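Side-chain contacts in N2152 (Neocallimastix frontalis, PDB 5U22), which probably hydrolyses glycosidic bonds in several rare arabinosyl substrates, as a family 39 glycoside hydrolase from an anaerobic rumen fungus: residues Ala60-Asn65 with Gly287-Leu292; Arg263-Phe268 with Trp303-Trp308. All coordinates share one frame; numbering follows the deposited sequence.

Interaction 1 of 2, residues Ala60-Asn65 with Gly287-Leu292; sequences APLNIN and GRLGSL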
loop_
_atom_site.group_PDB
_atom_site.type_symbol
_atom_site.label_atom_id
_atom_site.label_comp_id
_atom_site.label_asym_id
_atom_site.label_seq_id
_atom_site.Cartn_x
_atom_site.Cartn_y
_atom_site.Cartn_z
ATOM N N ALA A 60 9.988 2.332 12.660
ATOM C CA ALA A 60 9.095 1.933 13.745
ATOM C C ALA A 60 7.881 2.843 13.928
ATOM O O ALA A 60 6.780 2.310 14.157
ATOM C CB ALA A 60 9.892 1.845 15.059
ATOM N N PRO A 61 7.988 4.175 13.853
ATOM C CA PRO A 61 6.806 5.015 14.117
ATOM C C PRO A 61 5.714 4.904 13.080
ATOM O O PRO A 61 4.603 5.391 13.328
ATOM C CB PRO A 61 7.379 6.434 14.137
ATOM C CG PRO A 61 8.822 6.237 14.485
ATOM C CD PRO A 61 9.200 5.006 13.726
ATOM N N LEU A 62 5.978 4.298 11.934
ATOM C CA LEU A 62 4.997 4.278 10.857
ATOM C C LEU A 62 3.992 3.144 10.971
ATOM O O LEU A 62 3.014 3.139 10.217
ATOM C CB LEU A 62 5.708 4.177 9.505
ATOM C CG LEU A 62 6.517 5.407 9.106
ATOM C CD1 LEU A 62 7.109 5.210 7.729
ATOM C CD2 LEU A 62 5.618 6.644 9.155
ATOM N N ASN A 63 4.209 2.180 11.865
ATOM C CA ASN A 63 3.281 1.055 12.017
ATOM C C ASN A 63 3.128 0.302 10.692
ATOM O O ASN A 63 2.018 0.028 10.228
ATOM C CB ASN A 63 1.925 1.549 12.533
ATOM C CG ASN A 63 1.245 0.562 13.450
ATOM O OD1 ASN A 63 1.796 -0.487 13.786
ATOM N ND2 ASN A 63 0.035 0.907 13.881
ATOM N N ILE A 64 4.275 -0.015 10.084
ATOM C CA ILE A 64 4.335 -0.690 8.792
ATOM C C ILE A 64 3.451 -1.929 8.754
ATOM O O ILE A 64 3.397 -2.710 9.711
ATOM C CB ILE A 64 5.802 -1.055 8.498
ATOM C CG1 ILE A 64 6.645 0.211 8.289
ATOM C CG2 ILE A 64 5.903 -1.978 7.288
ATOM C CD1 ILE A 64 6.229 1.017 7.063
ATOM N N ASN A 65 2.774 -2.129 7.615
ATOM C CA ASN A 65 1.996 -3.337 7.371
ATOM C C ASN A 65 2.864 -4.357 6.641
ATOM O O ASN A 65 3.434 -5.254 7.270
ATOM C CB ASN A 65 0.726 -3.007 6.577
ATOM C CG ASN A 65 -0.159 -4.205 6.363
ATOM O OD1 ASN A 65 -0.236 -5.105 7.204
ATOM N ND2 ASN A 65 -0.838 -4.232 5.223
ATOM N N GLY A 287 15.487 2.484 -0.077
ATOM C CA GLY A 287 15.506 2.605 1.366
ATOM C C GLY A 287 14.847 3.854 1.899
ATOM O O GLY A 287 15.053 4.206 3.067
ATOM N N ARG A 288 14.034 4.533 1.091
ATOM C CA ARG A 288 13.398 5.766 1.542
ATOM C C ARG A 288 11.906 5.593 1.798
ATOM O O ARG A 288 11.154 6.573 1.760
ATOM C CB ARG A 288 13.664 6.890 0.541
ATOM C CG ARG A 288 15.125 7.272 0.545
ATOM C CD ARG A 288 15.396 8.544 -0.230
ATOM N NE ARG A 288 16.825 8.853 -0.230
ATOM C CZ ARG A 288 17.353 9.839 -0.947
ATOM N NH1 ARG A 288 16.562 10.591 -1.697
ATOM N NH2 ARG A 288 18.661 10.071 -0.914
ATOM N N LEU A 289 11.470 4.357 2.054
ATOM C CA LEU A 289 10.142 4.047 2.560
ATOM C C LEU A 289 9.036 4.418 1.576
ATOM O O LEU A 289 7.873 4.528 1.966
ATOM C CB LEU A 289 9.926 4.729 3.925
ATOM C CG LEU A 289 10.890 4.179 4.985
ATOM C CD1 LEU A 289 10.887 5.005 6.277
ATOM C CD2 LEU A 289 10.544 2.735 5.287
ATOM N N GLY A 290 9.376 4.557 0.291
ATOM C CA GLY A 290 8.424 4.949 -0.730
ATOM C C GLY A 290 8.445 6.449 -0.951
ATOM O O GLY A 290 7.395 7.083 -1.083
ATOM N N SER A 291 9.654 7.016 -1.001
ATOM C CA SER A 291 9.860 8.461 -1.074
ATOM C C SER A 291 9.165 9.181 0.074
ATOM O O SER A 291 8.767 10.339 -0.047
ATOM C CB SER A 291 9.413 9.027 -2.429
ATOM O OG SER A 291 10.234 8.520 -3.472
ATOM N N LEU A 292 8.999 8.497 1.202
ATOM C CA LEU A 292 8.537 9.182 2.400
ATOM C C LEU A 292 9.658 9.953 3.067
ATOM O O LEU A 292 9.383 10.902 3.815
ATOM C CB LEU A 292 7.933 8.195 3.404
ATOM C CG LEU A 292 6.462 7.800 3.226
ATOM C CD1 LEU A 292 6.057 7.714 1.778
ATOM C CD2 LEU A 292 6.131 6.504 3.978
#
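Leu-62 meets Leu-289 and Leu-292 with the same branch: its CD1 methyl lies 4.1 Å from Leu-289 CD1 and 4.1 Å from Leu-292 CD2. The two lines of approach are almost perpendicular, about 85° apart at that methyl, so the partners reach it from separate directions rather than as one continuous wall; their own methyls, Leu-289 CD1 and Leu-292 CD2, are 5.5 Å from each other. Both pairs of side chains cross at a slant. In Leu-62 the CD1 branch runs fully extended from the backbone (chi2 -177°), which carries it across the gap. Leu-289 also offers an extended CD1. No hydrogen bond joins the two segments; three buried leucines meeting by their methyl ends make a purely apolar joint. It joins two connecting segments of the TIM barrel: the short link 60-65 between helix 55-58 and strand 66-70, and the excursion 287-292 between strand 275-278 and helix 301-310. That helix backs the joint, with Trp-303 and Lys-307 against Leu-62 and Tyr-306 against Leu-292, which also rests on Ile-278 of strand 275-278.

Interaction 2 of 2, residues Arg263-Phe268 with Trp303-Trp308; sequences RFIGRF and WYFYKW
Tyr-306 OH hydrogen-bonds to the hydroxyl of Tyr-247, at the end of strand 242-247, and the same oxygen lies 4.1 Å from Ile-265 CD1. The polar tether thus sits right beside an apolar contact between two successive helices in the outer layer of the TIM barrel, 258-270 and 301-310, which flank strand 275-278 in sequence. At the nearest backbone approach, Ile-265 CA and Tyr-306 CA are still 9.5 Å apart, and side chains have to span the interval. One methyl does so. Ile-265 keeps its CG1-CD1 arm extended (chi2 165°) and brings CD1 over one face of the Tyr-306 ring, 4.2 Å from the centroid and 24° off the ring normal, a CH-pi contact displaced toward the hydroxyl-bearing rim. Since the ring is tied through its hydroxyl to the strand, its position under the methyl is probably well fixed. The adjacent Phe-305 leaves the helix on a different course, its ring anti to the backbone N (chi1 -166°), and packs on Pro-258 and Ala-262, while Tyr-306 touches Ser-261. The outcome is a notch with unlike walls, one aromatic face and one aromatic edge, both used by a single methyl. At the edge, Phe-305 CE2 lies near Ile-265 CD1, 3.9 Å away and close to the phenyl plane.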
loop_
_atom_site.group_PDB
_atom_site.type_symbol
_atom_site.label_atom_id
_atom_site.label_comp_id
_atom_site.label_asym_id
_atom_site.label_seq_id
_atom_site.Cartn_x
_atom_site.Cartn_y
_atom_site.Cartn_z
ATOM N N ARG A 263 -5.460 9.439 -1.613
ATOM C CA ARG A 263 -6.486 8.812 -2.441
ATOM C C ARG A 263 -6.295 7.306 -2.518
ATOM O O ARG A 263 -7.272 6.550 -2.490
ATOM C CB ARG A 263 -6.468 9.419 -3.841
ATOM C CG ARG A 263 -6.558 10.934 -3.865
ATOM C CD ARG A 263 -6.154 11.475 -5.259
ATOM N NE ARG A 263 -4.803 11.072 -5.663
ATOM C CZ ARG A 263 -4.289 11.321 -6.859
ATOM N NH1 ARG A 263 -5.017 11.977 -7.762
ATOM N NH2 ARG A 263 -3.049 10.918 -7.156
ATOM N N PHE A 264 -5.047 6.848 -2.633
ATOM C CA PHE A 264 -4.787 5.409 -2.621
ATOM C C PHE A 264 -5.167 4.809 -1.278
ATOM O O PHE A 264 -5.802 3.748 -1.200
ATOM C CB PHE A 264 -3.312 5.137 -2.912
ATOM C CG PHE A 264 -2.898 5.408 -4.343
ATOM C CD1 PHE A 264 -3.096 4.452 -5.327
ATOM C CD2 PHE A 264 -2.303 6.609 -4.695
ATOM C CE1 PHE A 264 -2.715 4.681 -6.636
ATOM C CE2 PHE A 264 -1.915 6.855 -6.015
ATOM C CZ PHE A 264 -2.122 5.890 -6.987
ATOM N N ILE A 265 -4.773 5.481 -0.201
ATOM C CA ILE A 265 -5.128 5.019 1.133
ATOM C C ILE A 265 -6.643 4.922 1.272
ATOM O O ILE A 265 -7.180 3.888 1.688
ATOM C CB ILE A 265 -4.515 5.950 2.193
ATOM C CG1 ILE A 265 -2.995 5.767 2.249
ATOM C CG2 ILE A 265 -5.162 5.714 3.550
ATOM C CD1 ILE A 265 -2.262 6.875 2.998
ATOM N N GLY A 266 -7.355 5.992 0.921
ATOM C CA GLY A 266 -8.804 5.965 1.048
ATOM C C GLY A 266 -9.444 4.837 0.261
ATOM O O GLY A 266 -10.309 4.121 0.773
ATOM N N ARG A 267 -9.000 4.637 -0.984
ATOM C CA ARG A 267 -9.656 3.651 -1.838
ATOM C C ARG A 267 -9.249 2.231 -1.468
ATOM O O ARG A 267 -10.099 1.336 -1.443
ATOM C CB ARG A 267 -9.370 3.972 -3.311
ATOM C CG ARG A 267 -10.044 5.272 -3.745
ATOM C CD ARG A 267 -9.474 5.879 -5.021
ATOM N NE ARG A 267 -9.805 7.303 -5.098
ATOM C CZ ARG A 267 -9.582 8.077 -6.156
ATOM N NH1 ARG A 267 -9.033 7.564 -7.255
ATOM N NH2 ARG A 267 -9.908 9.368 -6.113
ATOM N N PHE A 268 -7.971 2.006 -1.141
ATOM C CA PHE A 268 -7.564 0.697 -0.626
ATOM C C PHE A 268 -8.366 0.320 0.612
ATOM O O PHE A 268 -8.810 -0.827 0.752
ATOM C CB PHE A 268 -6.068 0.680 -0.291
ATOM C CG PHE A 268 -5.155 0.730 -1.493
ATOM C CD1 PHE A 268 -5.658 0.905 -2.772
ATOM C CD2 PHE A 268 -3.784 0.602 -1.328
ATOM C CE1 PHE A 268 -4.810 0.967 -3.873
ATOM C CE2 PHE A 268 -2.931 0.641 -2.422
ATOM C CZ PHE A 268 -3.450 0.833 -3.704
ATOM N N TRP A 303 6.285 11.228 4.985
ATOM C CA TRP A 303 6.491 10.515 6.242
ATOM C C TRP A 303 5.442 10.930 7.260
ATOM O O TRP A 303 4.814 10.090 7.911
ATOM C CB TRP A 303 7.893 10.786 6.780
ATOM C CG TRP A 303 8.260 9.873 7.901
ATOM C CD1 TRP A 303 8.952 8.698 7.805
ATOM C CD2 TRP A 303 7.962 10.052 9.295
ATOM N NE1 TRP A 303 9.098 8.137 9.050
ATOM C CE2 TRP A 303 8.500 8.949 9.981
ATOM C CE3 TRP A 303 7.294 11.043 10.029
ATOM C CZ2 TRP A 303 8.384 8.798 11.372
ATOM C CZ3 TRP A 303 7.180 10.890 11.414
ATOM C CH2 TRP A 303 7.726 9.776 12.067
ATOM N N TYR A 304 5.210 12.235 7.379
ATOM C CA TYR A 304 4.263 12.721 8.374
ATOM C C TYR A 304 2.831 12.315 8.037
ATOM O O TYR A 304 2.047 11.999 8.943
ATOM C CB TYR A 304 4.394 14.234 8.508
ATOM C CG TYR A 304 5.688 14.639 9.179
ATOM C CD1 TYR A 304 6.803 15.000 8.427
ATOM C CD2 TYR A 304 5.794 14.642 10.568
ATOM C CE1 TYR A 304 7.999 15.366 9.052
ATOM C CE2 TYR A 304 6.986 15.011 11.196
ATOM C CZ TYR A 304 8.073 15.376 10.430
ATOM O OH TYR A 304 9.245 15.729 11.068
ATOM N N PHE A 305 2.469 12.299 6.745
ATOM C CA PHE A 305 1.132 11.838 6.380
ATOM C C PHE A 305 0.955 10.361 6.719
ATOM O O PHE A 305 -0.063 9.970 7.307
ATOM C CB PHE A 305 0.828 12.098 4.892
ATOM C CG PHE A 305 -0.638 11.956 4.548
ATOM C CD1 PHE A 305 -1.550 12.942 4.912
ATOM C CD2 PHE A 305 -1.110 10.830 3.887
ATOM C CE1 PHE A 305 -2.896 12.809 4.621
ATOM C CE2 PHE A 305 -2.459 10.693 3.581
ATOM C CZ PHE A 305 -3.354 11.680 3.960
ATOM N N TYR A 306 1.951 9.528 6.397
ATOM C CA TYR A 306 1.841 8.111 6.719
ATOM C C TYR A 306 1.936 7.858 8.220
ATOM O O TYR A 306 1.424 6.843 8.699
ATOM C CB TYR A 306 2.896 7.320 5.934
ATOM C CG TYR A 306 2.418 7.009 4.524
ATOM C CD1 TYR A 306 2.422 7.984 3.529
ATOM C CD2 TYR A 306 1.930 5.749 4.205
ATOM C CE1 TYR A 306 1.965 7.691 2.244
ATOM C CE2 TYR A 306 1.480 5.449 2.932
ATOM C CZ TYR A 306 1.495 6.418 1.958
ATOM O OH TYR A 306 1.050 6.081 0.698
ATOM N N LYS A 307 2.561 8.764 8.977
ATOM C CA LYS A 307 2.542 8.637 10.431
ATOM C C LYS A 307 1.128 8.832 10.971
ATOM O O LYS A 307 0.671 8.067 11.834
ATOM C CB LYS A 307 3.519 9.641 11.047
ATOM C CG LYS A 307 3.439 9.756 12.577
ATOM C CD LYS A 307 4.063 8.568 13.276
ATOM C CE LYS A 307 4.039 8.748 14.808
ATOM N NZ LYS A 307 3.997 7.446 15.504
ATOM N N TRP A 308 0.422 9.856 10.477
ATOM C CA TRP A 308 -0.988 10.030 10.824
ATOM C C TRP A 308 -1.765 8.757 10.542
ATOM O O TRP A 308 -2.566 8.293 11.363
ATOM C CB TRP A 308 -1.592 11.165 10.006
ATOM C CG TRP A 308 -1.217 12.538 10.392
ATOM C CD1 TRP A 308 -0.572 12.940 11.517
ATOM C CD2 TRP A 308 -1.477 13.715 9.628
ATOM N NE1 TRP A 308 -0.421 14.311 11.510
ATOM C CE2 TRP A 308 -0.969 14.808 10.356
ATOM C CE3 TRP A 308 -2.093 13.952 8.392
ATOM C CZ2 TRP A 308 -1.063 16.124 9.893
ATOM C CZ3 TRP A 308 -2.185 15.255 7.935
ATOM C CH2 TRP A 308 -1.673 16.324 8.683
#

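Both contacts are buried, about 11 Å apart between centres, and helix 301-310 serves both: interaction 2 directly, interaction 1 through the surroundings. The two join there, since Leu-62 CD2 packs 3.7 Å from Lys-307 N, and Pro-61 O probably accepts a hydrogen bond from Lys-307 NZ at 3.1 Å. Chemistry follows place. Where a short 3-10 turn meets a loop, in interaction 1, the contact is made by aliphatic methyls alone, whereas between the helices of interaction 2 an isoleucine methyl meets aromatic rings across a similar backbone spacing, and one ring is hydrogen-bonded to a strand residue.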